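Local structure of single-stranded DNA-binding protein (Thermotoga maritima, 1Z9F) at residues 29-34 with 76-81; 41-46 with 67-72; 87-92 with 109-114. The protein probably binds single-stranded DNA and assembles as a homotetramer. All coordinates share one frame; numbering follows the deposited sequence.

Contact 1 of 3, residues 29-34 with 76-81; sequences PEERYT and FARTYL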
ATOM      1  N   PRO A  29       2.102  19.456  -5.925  1.00 81.90           N
ATOM      2  CA  PRO A  29       2.103  19.208  -4.494  1.00 82.42           C
ATOM      3  C   PRO A  29       1.520  20.361  -3.673  1.00 83.25           C
ATOM      4  O   PRO A  29       1.597  21.525  -4.079  1.00 83.40           O
ATOM      5  CB  PRO A  29       3.581  18.995  -4.176  1.00 82.37           C
ATOM      6  CG  PRO A  29       4.316  19.637  -5.273  1.00 82.07           C
ATOM      7  CD  PRO A  29       3.464  19.570  -6.475  1.00 81.70           C
ATOM      8  N   GLU A  30       0.920  20.019  -2.538  1.00 84.21           N
ATOM      9  CA  GLU A  30       0.371  21.005  -1.618  1.00 85.14           C
ATOM     10  C   GLU A  30       1.284  21.111  -0.407  1.00 86.23           C
ATOM     11  O   GLU A  30       1.407  20.145   0.350  1.00 86.33           O
ATOM     12  CB  GLU A  30      -1.032  20.597  -1.168  1.00 84.98           C
ATOM     13  CG  GLU A  30      -2.084  20.731  -2.250  1.00 84.89           C
ATOM     14  CD  GLU A  30      -3.476  20.386  -1.758  1.00 84.99           C
ATOM     15  OE1 GLU A  30      -3.644  19.325  -1.113  1.00 84.23           O
ATOM     16  OE2 GLU A  30      -4.404  21.184  -2.009  1.00 86.30           O
ATOM     17  N   GLU A  31       1.939  22.265  -0.246  1.00 87.23           N
ATOM     18  CA  GLU A  31       2.703  22.567   0.971  1.00 88.02           C
ATOM     19  C   GLU A  31       1.748  23.083   2.029  1.00 88.61           C
ATOM     20  O   GLU A  31       0.861  23.892   1.762  1.00 88.88           O
ATOM     21  CB  GLU A  31       3.806  23.602   0.729  1.00 88.04           C
ATOM     22  CG  GLU A  31       4.694  23.954   1.952  1.00 87.86           C
ATOM     23  CD  GLU A  31       5.736  22.885   2.307  1.00 87.53           C
ATOM     24  OE1 GLU A  31       5.360  21.722   2.545  1.00 87.99           O
ATOM     25  OE2 GLU A  31       6.939  23.222   2.375  1.00 87.66           O
ATOM     26  N   ARG A  32       2.005  22.644   3.248  1.00 89.32           N
ATOM     27  CA  ARG A  32       0.988  22.507   4.255  1.00 89.84           C
ATOM     28  C   ARG A  32       1.805  22.313   5.539  1.00 90.11           C
ATOM     29  O   ARG A  32       2.123  21.205   5.938  1.00 90.69           O
ATOM     30  CB  ARG A  32       0.063  21.333   3.810  1.00 89.91           C
ATOM     31  CG  ARG A  32      -0.476  20.330   4.829  1.00 90.74           C
ATOM     32  CD  ARG A  32      -1.807  20.747   5.424  1.00 92.10           C
ATOM     33  NE  ARG A  32      -2.087  19.953   6.623  1.00 93.16           N
ATOM     34  CZ  ARG A  32      -2.974  20.253   7.569  1.00 92.58           C
ATOM     35  NH1 ARG A  32      -3.705  21.349   7.492  1.00 93.18           N
ATOM     36  NH2 ARG A  32      -3.113  19.448   8.615  1.00 92.98           N
ATOM     37  N   TYR A  33       2.205  23.427   6.139  1.00 90.72           N
ATOM     38  CA  TYR A  33       3.081  23.417   7.310  1.00 90.91           C
ATOM     39  C   TYR A  33       2.314  23.104   8.590  1.00 90.82           C
ATOM     40  O   TYR A  33       1.363  23.818   8.916  1.00 90.56           O
ATOM     41  CB  TYR A  33       3.717  24.796   7.507  1.00 91.35           C
ATOM     42  CG  TYR A  33       4.556  25.308   6.362  1.00 91.85           C
ATOM     43  CD1 TYR A  33       5.793  24.747   6.077  1.00 92.34           C
ATOM     44  CD2 TYR A  33       4.132  26.390   5.594  1.00 92.78           C
ATOM     45  CE1 TYR A  33       6.572  25.223   5.039  1.00 92.61           C
ATOM     46  CE2 TYR A  33       4.906  26.881   4.559  1.00 92.93           C
ATOM     47  CZ  TYR A  33       6.123  26.289   4.283  1.00 92.81           C
ATOM     48  OH  TYR A  33       6.895  26.769   3.255  1.00 92.98           O
ATOM     49  N   THR A  34       2.736  22.080   9.338  1.00 90.56           N
ATOM     50  CA  THR A  34       2.162  21.855  10.677  1.00 90.66           C
ATOM     51  C   THR A  34       2.709  22.835  11.715  1.00 90.89           C
ATOM     52  O   THR A  34       3.269  23.887  11.388  1.00 90.84           O
ATOM     53  CB  THR A  34       2.460  20.448  11.267  1.00 90.48           C
ATOM     54  OG1 THR A  34       3.758  20.452  11.880  1.00 90.38           O
ATOM     55  CG2 THR A  34       2.355  19.361  10.249  1.00 89.78           C
ATOM     56  N   PHE A  76      11.757  19.378  -0.124  1.00 80.88           N
ATOM     57  CA  PHE A  76      12.203  18.935  -1.446  1.00 80.81           C
ATOM     58  C   PHE A  76      11.010  18.747  -2.379  1.00 80.46           C
ATOM     59  O   PHE A  76      11.057  19.146  -3.542  1.00 80.08           O
ATOM     60  CB  PHE A  76      13.013  17.634  -1.364  1.00 80.90           C
ATOM     61  CG  PHE A  76      13.016  16.843  -2.651  1.00 81.30           C
ATOM     62  CD1 PHE A  76      12.069  15.852  -2.873  1.00 81.03           C
ATOM     63  CD2 PHE A  76      13.942  17.113  -3.648  1.00 81.81           C
ATOM     64  CE1 PHE A  76      12.044  15.151  -4.065  1.00 81.62           C
ATOM     65  CE2 PHE A  76      13.935  16.400  -4.841  1.00 81.05           C
ATOM     66  CZ  PHE A  76      12.986  15.421  -5.049  1.00 81.51           C
ATOM     67  N   ALA A  77       9.941  18.146  -1.859  1.00 80.44           N
ATOM     68  CA  ALA A  77       8.782  17.804  -2.682  1.00 80.47           C
ATOM     69  C   ALA A  77       8.190  19.052  -3.295  1.00 79.85           C
ATOM     70  O   ALA A  77       8.182  19.215  -4.510  1.00 79.46           O
ATOM     71  CB  ALA A  77       7.720  17.053  -1.873  1.00 80.79           C
ATOM     72  N   ARG A  78       7.731  19.943  -2.433  1.00 79.85           N
ATOM     73  CA  ARG A  78       7.137  21.217  -2.858  1.00 79.73           C
ATOM     74  C   ARG A  78       8.012  22.073  -3.789  1.00 78.96           C
ATOM     75  O   ARG A  78       7.517  22.562  -4.802  1.00 78.27           O
ATOM     76  CB  ARG A  78       6.731  22.024  -1.643  1.00 79.57           C
ATOM     77  CG  ARG A  78       6.203  23.387  -1.994  1.00 82.12           C
ATOM     78  CD  ARG A  78       4.843  23.324  -2.726  1.00 83.95           C
ATOM     79  NE  ARG A  78       4.488  24.587  -3.384  1.00 83.11           N
ATOM     80  CZ  ARG A  78       4.327  25.754  -2.772  1.00 84.16           C
ATOM     81  NH1 ARG A  78       4.510  25.880  -1.464  1.00 85.06           N
ATOM     82  NH2 ARG A  78       3.989  26.823  -3.482  1.00 84.84           N
ATOM     83  N   THR A  79       9.296  22.232  -3.479  1.00 78.81           N
ATOM     84  CA  THR A  79      10.152  23.105  -4.300  1.00 79.21           C
ATOM     85  C   THR A  79      10.685  22.446  -5.584  1.00 79.35           C
ATOM     86  O   THR A  79      11.267  23.132  -6.423  1.00 79.59           O
ATOM     87  CB  THR A  79      11.337  23.779  -3.499  1.00 78.98           C
ATOM     88  OG1 THR A  79      12.449  22.892  -3.363  1.00 78.46           O
ATOM     89  CG2 THR A  79      10.893  24.254  -2.120  1.00 79.42           C
ATOM     90  N   TYR A  80      10.492  21.137  -5.745  1.00 79.71           N
ATOM     91  CA  TYR A  80      10.970  20.437  -6.950  1.00 79.80           C
ATOM     92  C   TYR A  80       9.917  19.642  -7.733  1.00 79.85           C
ATOM     93  O   TYR A  80      10.019  19.563  -8.953  1.00 79.85           O
ATOM     94  CB  TYR A  80      12.179  19.555  -6.618  1.00 79.80           C
ATOM     95  CG  TYR A  80      13.392  20.355  -6.200  1.00 79.82           C
ATOM     96  CD1 TYR A  80      14.223  20.935  -7.147  1.00 79.78           C
ATOM     97  CD2 TYR A  80      13.695  20.548  -4.857  1.00 79.82           C
ATOM     98  CE1 TYR A  80      15.329  21.675  -6.772  1.00 79.68           C
ATOM     99  CE2 TYR A  80      14.795  21.288  -4.469  1.00 79.70           C
ATOM    100  CZ  TYR A  80      15.611  21.853  -5.427  1.00 80.07           C
ATOM    101  OH  TYR A  80      16.707  22.599  -5.028  1.00 79.95           O
ATOM    102  N   LEU A  81       8.915  19.069  -7.062  1.00 80.19           N
ATOM    103  CA  LEU A  81       7.915  18.217  -7.744  1.00 80.39           C
ATOM    104  C   LEU A  81       6.800  19.024  -8.423  1.00 80.58           C
ATOM    105  O   LEU A  81       6.251  19.951  -7.828  1.00 80.57           O
ATOM    106  CB  LEU A  81       7.266  17.225  -6.769  1.00 80.46           C
ATOM    107  CG  LEU A  81       8.153  16.325  -5.910  1.00 80.59           C
ATOM    108  CD1 LEU A  81       7.303  15.261  -5.214  1.00 80.41           C
ATOM    109  CD2 LEU A  81       9.240  15.675  -6.728  1.00 81.03           C
TER
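Ala77 meets Pro29 through its backbone: its O lies 4.0 Å from Pro29 CG. That oxygen also accepts the N-H groups of both Tyr80 and Leu81 at the end of the helix. Arg78 makes the broadest contact of the helix. Its CG is anti to the backbone N (chi1 176°), and the chain then bends at chi2. This carries the aliphatic part across the stem of Glu31 at a slant, with Arg78 CG and CD each 3.6 Å from Glu31 CB. The guanidinium comes in obliquely, and Arg78 NH1 stands 3.2 Å from the same Glu31 CB. No salt bridge forms. The carboxylate and guanidinium planes are 78° apart, and Glu31 OE2 stays 5.3 Å from Arg78 NH1. Glu31 instead gives OE1 to a hydrogen bond with Thr41 OG1. The opposite charges may still attract weakly. Leu81, the first residue to leave the helical conformation, meets the proline ring. Its CB is 4.1 Å from Pro29 CG, and Leu81 O is 3.1 Å from Pro29 CD. The contact therefore joins the late part of strand 16-33 to the C-terminal end of helix 71-80. Strand 39-48 lies against both: Thr41 touches Pro29 and Arg78, and Phe43 touches Leu81. On strand 108-118, Val116 and Phe118 also pack on Leu81.

Contact 2 of 3, residues 41-46 with 67-72; sequences TTFTIA and IVTFGR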
ATOM      1  N   THR A  41       4.075  18.168   2.747  1.00 79.03           N
ATOM      2  CA  THR A  41       3.712  18.295   1.361  1.00 78.47           C
ATOM      3  C   THR A  41       3.029  16.982   0.965  1.00 78.36           C
ATOM      4  O   THR A  41       3.485  15.902   1.303  1.00 77.53           O
ATOM      5  CB  THR A  41       4.947  18.594   0.499  1.00 78.39           C
ATOM      6  OG1 THR A  41       5.595  19.778   0.997  1.00 78.92           O
ATOM      7  CG2 THR A  41       4.564  18.805  -0.947  1.00 77.84           C
ATOM      8  N   THR A  42       1.882  17.109   0.317  1.00 78.22           N
ATOM      9  CA  THR A  42       1.144  15.985  -0.139  1.00 78.15           C
ATOM     10  C   THR A  42       1.020  16.104  -1.642  1.00 78.32           C
ATOM     11  O   THR A  42       1.104  17.200  -2.203  1.00 77.47           O
ATOM     12  CB  THR A  42      -0.251  15.887   0.512  1.00 78.22           C
ATOM     13  OG1 THR A  42      -1.066  17.009   0.130  1.00 78.30           O
ATOM     14  CG2 THR A  42      -0.122  15.816   2.027  1.00 78.47           C
ATOM     15  N   PHE A  43       0.876  14.942  -2.273  1.00 78.55           N
ATOM     16  CA  PHE A  43       0.587  14.838  -3.689  1.00 78.79           C
ATOM     17  C   PHE A  43       0.127  13.417  -3.966  1.00 78.79           C
ATOM     18  O   PHE A  43       0.382  12.513  -3.191  1.00 78.62           O
ATOM     19  CB  PHE A  43       1.799  15.205  -4.552  1.00 78.89           C
ATOM     20  CG  PHE A  43       3.032  14.418  -4.255  1.00 78.43           C
ATOM     21  CD1 PHE A  43       3.876  14.791  -3.222  1.00 78.87           C
ATOM     22  CD2 PHE A  43       3.384  13.332  -5.042  1.00 79.36           C
ATOM     23  CE1 PHE A  43       5.048  14.081  -2.955  1.00 79.26           C
ATOM     24  CE2 PHE A  43       4.556  12.601  -4.785  1.00 79.13           C
ATOM     25  CZ  PHE A  43       5.387  12.981  -3.736  1.00 79.07           C
ATOM     26  N   THR A  44      -0.601  13.251  -5.055  1.00 79.41           N
ATOM     27  CA  THR A  44      -1.156  11.978  -5.417  1.00 79.62           C
ATOM     28  C   THR A  44      -0.518  11.626  -6.734  1.00 80.26           C
ATOM     29  O   THR A  44      -0.352  12.486  -7.609  1.00 79.30           O
ATOM     30  CB  THR A  44      -2.710  11.993  -5.535  1.00 80.14           C
ATOM     31  OG1 THR A  44      -3.105  12.290  -6.881  1.00 80.80           O
ATOM     32  CG2 THR A  44      -3.349  13.014  -4.549  1.00 78.89           C
ATOM     33  N   ILE A  45      -0.124  10.359  -6.845  1.00 81.33           N
ATOM     34  CA  ILE A  45       0.497   9.854  -8.053  1.00 81.98           C
ATOM     35  C   ILE A  45      -0.446   8.890  -8.768  1.00 82.39           C
ATOM     36  O   ILE A  45      -1.317   8.267  -8.143  1.00 82.57           O
ATOM     37  CB  ILE A  45       1.873   9.202  -7.768  1.00 82.15           C
ATOM     38  CG1 ILE A  45       1.765   8.128  -6.677  1.00 81.76           C
ATOM     39  CG2 ILE A  45       2.887  10.291  -7.375  1.00 82.79           C
ATOM     40  CD1 ILE A  45       3.032   7.337  -6.483  1.00 82.51           C
ATOM     41  N   ALA A  46      -0.293   8.806 -10.085  1.00 82.61           N
ATOM     42  CA  ALA A  46      -1.046   7.859 -10.883  1.00 82.69           C
ATOM     43  C   ALA A  46      -0.104   6.719 -11.147  1.00 82.85           C
ATOM     44  O   ALA A  46       0.934   6.924 -11.773  1.00 83.04           O
ATOM     45  CB  ALA A  46      -1.498   8.484 -12.187  1.00 82.76           C
ATOM     46  N   ILE A  67       0.323  10.633  -1.556  1.00 79.07           N
ATOM     47  CA  ILE A  67       1.669  10.639  -0.942  1.00 78.74           C
ATOM     48  C   ILE A  67       1.825  11.804   0.070  1.00 78.53           C
ATOM     49  O   ILE A  67       1.537  12.957  -0.240  1.00 77.74           O
ATOM     50  CB  ILE A  67       2.814  10.786  -2.008  1.00 79.19           C
ATOM     51  CG1 ILE A  67       2.632   9.860  -3.229  1.00 78.71           C
ATOM     52  CG2 ILE A  67       4.189  10.565  -1.379  1.00 78.89           C
ATOM     53  CD1 ILE A  67       2.389   8.436  -2.901  1.00 78.31           C
ATOM     54  N   VAL A  68       2.302  11.480   1.271  1.00 78.13           N
ATOM     55  CA  VAL A  68       2.633  12.454   2.296  1.00 77.64           C
ATOM     56  C   VAL A  68       4.147  12.474   2.536  1.00 77.34           C
ATOM     57  O   VAL A  68       4.758  11.426   2.666  1.00 77.37           O
ATOM     58  CB  VAL A  68       1.940  12.130   3.644  1.00 77.44           C
ATOM     59  CG1 VAL A  68       1.920  13.364   4.544  1.00 78.05           C
ATOM     60  CG2 VAL A  68       0.541  11.660   3.413  1.00 78.11           C
ATOM     61  N   THR A  69       4.723  13.675   2.616  1.00 77.04           N
ATOM     62  CA  THR A  69       6.126  13.895   2.960  1.00 77.03           C
ATOM     63  C   THR A  69       6.245  14.888   4.135  1.00 77.02           C
ATOM     64  O   THR A  69       5.399  15.752   4.310  1.00 76.06           O
ATOM     65  CB  THR A  69       6.887  14.461   1.758  1.00 76.84           C
ATOM     66  OG1 THR A  69       6.226  15.637   1.301  1.00 77.80           O
ATOM     67  CG2 THR A  69       6.917  13.465   0.625  1.00 77.77           C
ATOM     68  N   PHE A  70       7.301  14.738   4.936  1.00 77.26           N
ATOM     69  CA  PHE A  70       7.551  15.574   6.119  1.00 77.22           C
ATOM     70  C   PHE A  70       8.986  16.092   6.120  1.00 77.42           C
ATOM     71  O   PHE A  70       9.877  15.459   5.552  1.00 77.78           O
ATOM     72  CB  PHE A  70       7.302  14.773   7.394  1.00 77.03           C
ATOM     73  CG  PHE A  70       5.875  14.384   7.578  1.00 77.43           C
ATOM     74  CD1 PHE A  70       5.370  13.242   6.990  1.00 77.43           C
ATOM     75  CD2 PHE A  70       5.016  15.180   8.331  1.00 78.82           C
ATOM     76  CE1 PHE A  70       4.041  12.890   7.150  1.00 77.56           C
ATOM     77  CE2 PHE A  70       3.681  14.825   8.497  1.00 79.03           C
ATOM     78  CZ  PHE A  70       3.194  13.673   7.898  1.00 76.67           C
ATOM     79  N   GLY A  71       9.206  17.242   6.751  1.00 77.70           N
ATOM     80  CA  GLY A  71      10.553  17.804   6.898  1.00 77.86           C
ATOM     81  C   GLY A  71      11.195  18.147   5.566  1.00 78.15           C
ATOM     82  O   GLY A  71      10.520  18.628   4.656  1.00 78.22           O
ATOM     83  N   ARG A  72      12.493  17.879   5.443  1.00 78.42           N
ATOM     84  CA  ARG A  72      13.259  18.232   4.236  1.00 78.66           C
ATOM     85  C   ARG A  72      12.702  17.605   2.960  1.00 78.82           C
ATOM     86  O   ARG A  72      12.837  18.164   1.871  1.00 79.08           O
ATOM     87  CB  ARG A  72      14.726  17.826   4.393  1.00 78.67           C
TER
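Phe43 and Ile67 are brought together by their first torsions. Phe43 CG sits between its backbone N and carbonyl carbon (chi1 56°), which tips the ring toward the neighbouring strand. Ile67 CG1 lies beside its own backbone N (chi1 -46°), and CG2 is turned to the ring. The two strands are antiparallel neighbours in the curled sheet of the OB fold. Ile67 CB stands over the centre of one ring face, 3.8 Å from the Phe43 ring centroid, in a CH-pi contact. Ile67 CG2 reaches the far end of the ring, 3.6 Å from Phe43 CZ. Ile45 CG2 lies in the ring plane at its edge. Ile45 CD1 also meets Ile67 CD1 at 3.8 Å. Thr69 CG2 approaches the ring obliquely, 4.1 Å from Phe43 CE1. An alanine in place of Phe43 removes the ring, which would probably leave Ile67 CB and CG2 without a packing partner and open a gap beside Thr69 CG2. Val111 and Ala113 of strand 108-118 also pack on Ile67, so this face is part of the core. Thr42 and Val68 point to the other face and lie side by side. The backbones pair through Phe43 N to Ile67 O, 2.9 Å, and Thr41 N to Thr69 O. Thr41 OG1, besides its bond to Glu31, reaches Ala74 O of helix 71-80. Thr41 O takes two donors from one residue: Thr69 N at 2.9 Å, nearly along the C=O axis, and Thr69 OG1 at 2.8 Å, tilted 33° from the carbonyl plane.

Contact 3 of 3, residues 87-92 with 109-114; sequences VLVEGE and PEVVAN
The Asn114 amide and the Glu90 carboxylate stand perpendicular, their planes 90° apart. Glu90 O lies under one face of the amide, 3.5 Å from Asn114 CG. Glu90 OE2 lies close to the amide plane, off the ND2 edge. The amide nitrogen in turn comes down over a face of the carboxylate. The resulting bond from Asn114 ND2 to Glu90 OE2 is straight but weak, at 3.5 Å. The stronger partner of OE2 is Lys18, in a salt bridge from strand 16-33. Asn114 CG sits between its backbone N and carbonyl carbon (chi1 58°), which folds the amide back over the opposite strand. Asn114 OD1 thereby comes within 3.0 Å of Gly91 CA. The backbone Asn114 N also bonds to Glu90 O.

Gly91 faces Ala113 in a non-hydrogen-bonded pair, with their CA atoms only 4.0 Å apart. A CB on Gly91 would run into Val112 O and Ala113 CA, so the bare backbone lets the strands come this near. Next to it, Glu92 and Val112 form a hydrogen-bonded pair. Glu92 N reaches Val112 O at 2.8 Å, and Val112 N returns to Glu92 O. Val89 CG1 touches both Val111 CG1 and Ala113 CB, each at 3.8 Å. Glu92 forms a salt bridge with Arg94, and Glu110 one with Arg96. Pro109 packs on Pro109 of the second subunit.

The axes of segments 87-92 and 109-113 make an angle of 107°, and the chain turns a corner at Asn114. This is a strongly coiled antiparallel beta hairpin, as in the highly curved sheet of an OB fold.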
ATOM      1  N   VAL A  87       7.822   9.903 -10.531  1.00 81.49           N
ATOM      2  CA  VAL A  87       8.612   9.712  -9.314  1.00 81.25           C
ATOM      3  C   VAL A  87       8.568   8.277  -8.763  1.00 81.07           C
ATOM      4  O   VAL A  87       7.607   7.531  -8.969  1.00 81.12           O
ATOM      5  CB  VAL A  87       8.214  10.718  -8.209  1.00 81.36           C
ATOM      6  CG1 VAL A  87       8.554  12.139  -8.650  1.00 81.77           C
ATOM      7  CG2 VAL A  87       6.733  10.612  -7.839  1.00 81.48           C
ATOM      8  N   LEU A  88       9.655   7.899  -8.099  1.00 80.37           N
ATOM      9  CA  LEU A  88       9.675   6.725  -7.266  1.00 79.62           C
ATOM     10  C   LEU A  88       9.271   7.198  -5.900  1.00 79.50           C
ATOM     11  O   LEU A  88       9.739   8.234  -5.441  1.00 79.82           O
ATOM     12  CB  LEU A  88      11.073   6.111  -7.195  1.00 79.62           C
ATOM     13  CG  LEU A  88      11.088   4.827  -6.354  1.00 79.43           C
ATOM     14  CD1 LEU A  88      11.891   3.794  -7.059  1.00 80.01           C
ATOM     15  CD2 LEU A  88      11.564   5.011  -4.898  1.00 78.46           C
ATOM     16  N   VAL A  89       8.388   6.459  -5.251  1.00 79.21           N
ATOM     17  CA  VAL A  89       8.061   6.721  -3.870  1.00 79.18           C
ATOM     18  C   VAL A  89       8.273   5.469  -3.041  1.00 78.52           C
ATOM     19  O   VAL A  89       7.738   4.417  -3.335  1.00 78.11           O
ATOM     20  CB  VAL A  89       6.616   7.247  -3.722  1.00 79.68           C
ATOM     21  CG1 VAL A  89       6.171   7.226  -2.269  1.00 80.60           C
ATOM     22  CG2 VAL A  89       6.516   8.673  -4.297  1.00 79.85           C
ATOM     23  N   GLU A  90       9.054   5.616  -1.988  1.00 78.34           N
ATOM     24  CA  GLU A  90       9.237   4.577  -1.022  1.00 78.58           C
ATOM     25  C   GLU A  90       8.687   5.032   0.319  1.00 78.98           C
ATOM     26  O   GLU A  90       8.983   6.117   0.792  1.00 78.50           O
ATOM     27  CB  GLU A  90      10.710   4.275  -0.872  1.00 79.25           C
ATOM     28  CG  GLU A  90      10.911   3.009  -0.155  1.00 80.69           C
ATOM     29  CD  GLU A  90      12.275   2.810   0.220  1.00 83.60           C
ATOM     30  OE1 GLU A  90      13.144   3.206  -0.568  1.00 90.25           O
ATOM     31  OE2 GLU A  90      12.510   2.239   1.295  1.00 87.79           O
ATOM     32  N   GLY A  91       7.880   4.203   0.951  1.00 79.56           N
ATOM     33  CA  GLY A  91       7.469   4.532   2.283  1.00 79.40           C
ATOM     34  C   GLY A  91       6.581   3.499   2.905  1.00 79.71           C
ATOM     35  O   GLY A  91       6.761   2.306   2.683  1.00 78.37           O
ATOM     36  N   GLU A  92       5.627   3.974   3.715  1.00 80.21           N
ATOM     37  CA  GLU A  92       4.725   3.077   4.403  1.00 80.92           C
ATOM     38  C   GLU A  92       3.319   3.302   3.991  1.00 80.75           C
ATOM     39  O   GLU A  92       2.922   4.409   3.668  1.00 81.61           O
ATOM     40  CB  GLU A  92       4.872   3.221   5.892  1.00 81.27           C
ATOM     41  CG  GLU A  92       6.071   2.529   6.409  1.00 83.29           C
ATOM     42  CD  GLU A  92       6.223   2.712   7.895  1.00 89.19           C
ATOM     43  OE1 GLU A  92       5.372   3.443   8.457  1.00 90.82           O
ATOM     44  OE2 GLU A  92       7.194   2.155   8.490  1.00 91.52           O
ATOM     45  N   PRO A 109      -6.284   5.826   3.058  1.00 82.06           N
ATOM     46  CA  PRO A 109      -4.979   5.266   2.671  1.00 82.11           C
ATOM     47  C   PRO A 109      -4.000   6.328   2.202  1.00 81.58           C
ATOM     48  O   PRO A 109      -4.238   6.948   1.172  1.00 82.56           O
ATOM     49  CB  PRO A 109      -5.333   4.334   1.487  1.00 81.84           C
ATOM     50  CG  PRO A 109      -6.807   4.585   1.196  1.00 81.93           C
ATOM     51  CD  PRO A 109      -7.213   5.797   1.919  1.00 81.76           C
ATOM     52  N   GLU A 110      -2.920   6.543   2.946  1.00 80.80           N
ATOM     53  CA  GLU A 110      -1.849   7.445   2.498  1.00 80.40           C
ATOM     54  C   GLU A 110      -0.509   6.746   2.561  1.00 79.89           C
ATOM     55  O   GLU A 110      -0.291   5.931   3.456  1.00 80.28           O
ATOM     56  CB  GLU A 110      -1.691   8.646   3.419  1.00 80.24           C
ATOM     57  CG  GLU A 110      -2.919   9.405   3.764  1.00 80.66           C
ATOM     58  CD  GLU A 110      -2.767  10.097   5.093  1.00 80.08           C
ATOM     59  OE1 GLU A 110      -1.594  10.127   5.586  1.00 79.06           O
ATOM     60  OE2 GLU A 110      -3.796  10.575   5.631  1.00 72.56           O
ATOM     61  N   VAL A 111       0.400   7.117   1.657  1.00 79.02           N
ATOM     62  CA  VAL A 111       1.786   6.682   1.733  1.00 78.54           C
ATOM     63  C   VAL A 111       2.609   7.748   2.440  1.00 78.43           C
ATOM     64  O   VAL A 111       2.782   8.862   1.919  1.00 78.64           O
ATOM     65  CB  VAL A 111       2.371   6.432   0.322  1.00 78.85           C
ATOM     66  CG1 VAL A 111       3.745   5.890   0.403  1.00 79.55           C
ATOM     67  CG2 VAL A 111       1.490   5.463  -0.481  1.00 77.89           C
ATOM     68  N   VAL A 112       3.107   7.425   3.632  1.00 77.49           N
ATOM     69  CA  VAL A 112       4.097   8.274   4.282  1.00 76.29           C
ATOM     70  C   VAL A 112       5.428   7.872   3.652  1.00 77.38           C
ATOM     71  O   VAL A 112       5.967   6.780   3.911  1.00 77.31           O
ATOM     72  CB  VAL A 112       4.099   8.101   5.818  1.00 75.82           C
ATOM     73  CG1 VAL A 112       5.139   8.990   6.449  1.00 74.44           C
ATOM     74  CG2 VAL A 112       2.677   8.415   6.408  1.00 74.07           C
ATOM     75  N   ALA A 113       5.933   8.753   2.789  1.00 77.58           N
ATOM     76  CA  ALA A 113       7.111   8.487   2.025  1.00 77.44           C
ATOM     77  C   ALA A 113       8.330   8.744   2.864  1.00 78.59           C
ATOM     78  O   ALA A 113       8.415   9.746   3.604  1.00 78.96           O
ATOM     79  CB  ALA A 113       7.139   9.314   0.760  1.00 77.02           C
ATOM     80  N   ASN A 114       9.294   7.832   2.765  1.00 79.31           N
ATOM     81  CA  ASN A 114      10.609   8.115   3.302  1.00 80.05           C
ATOM     82  C   ASN A 114      11.556   8.525   2.187  1.00 79.53           C
ATOM     83  O   ASN A 114      12.564   9.096   2.454  1.00 79.91           O
ATOM     84  CB  ASN A 114      11.135   6.952   4.158  1.00 80.61           C
ATOM     85  CG  ASN A 114      11.221   5.639   3.418  1.00 84.35           C
ATOM     86  OD1 ASN A 114      10.238   4.874   3.345  1.00 91.25           O
ATOM     87  ND2 ASN A 114      12.427   5.307   2.930  1.00 89.05           N
TER

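Overall arrangement
All three contacts reach one curled sheet. Contacts 1 and 2 have centres about 7 Å apart and share helix 71-80. Contact 2 is nested within the chain loop that contact 1 closes, and Glu30 N probably bonds to Thr42 O at 2.8 Å. Contacts 2 and 3 have centres about 8 Å apart. Strands 62-70 and 108-118 connect them, with probable bonds from Val68 N to Val111 O and from Ala113 N to Val68 O. Contacts 1 and 3 are about 14 Å apart between centres. They meet where Leu81 CD2 lies 4.1 Å from Val87 CG1. Contacts 2 and 3 lie near the chain centre, and contact 1 lies farther out.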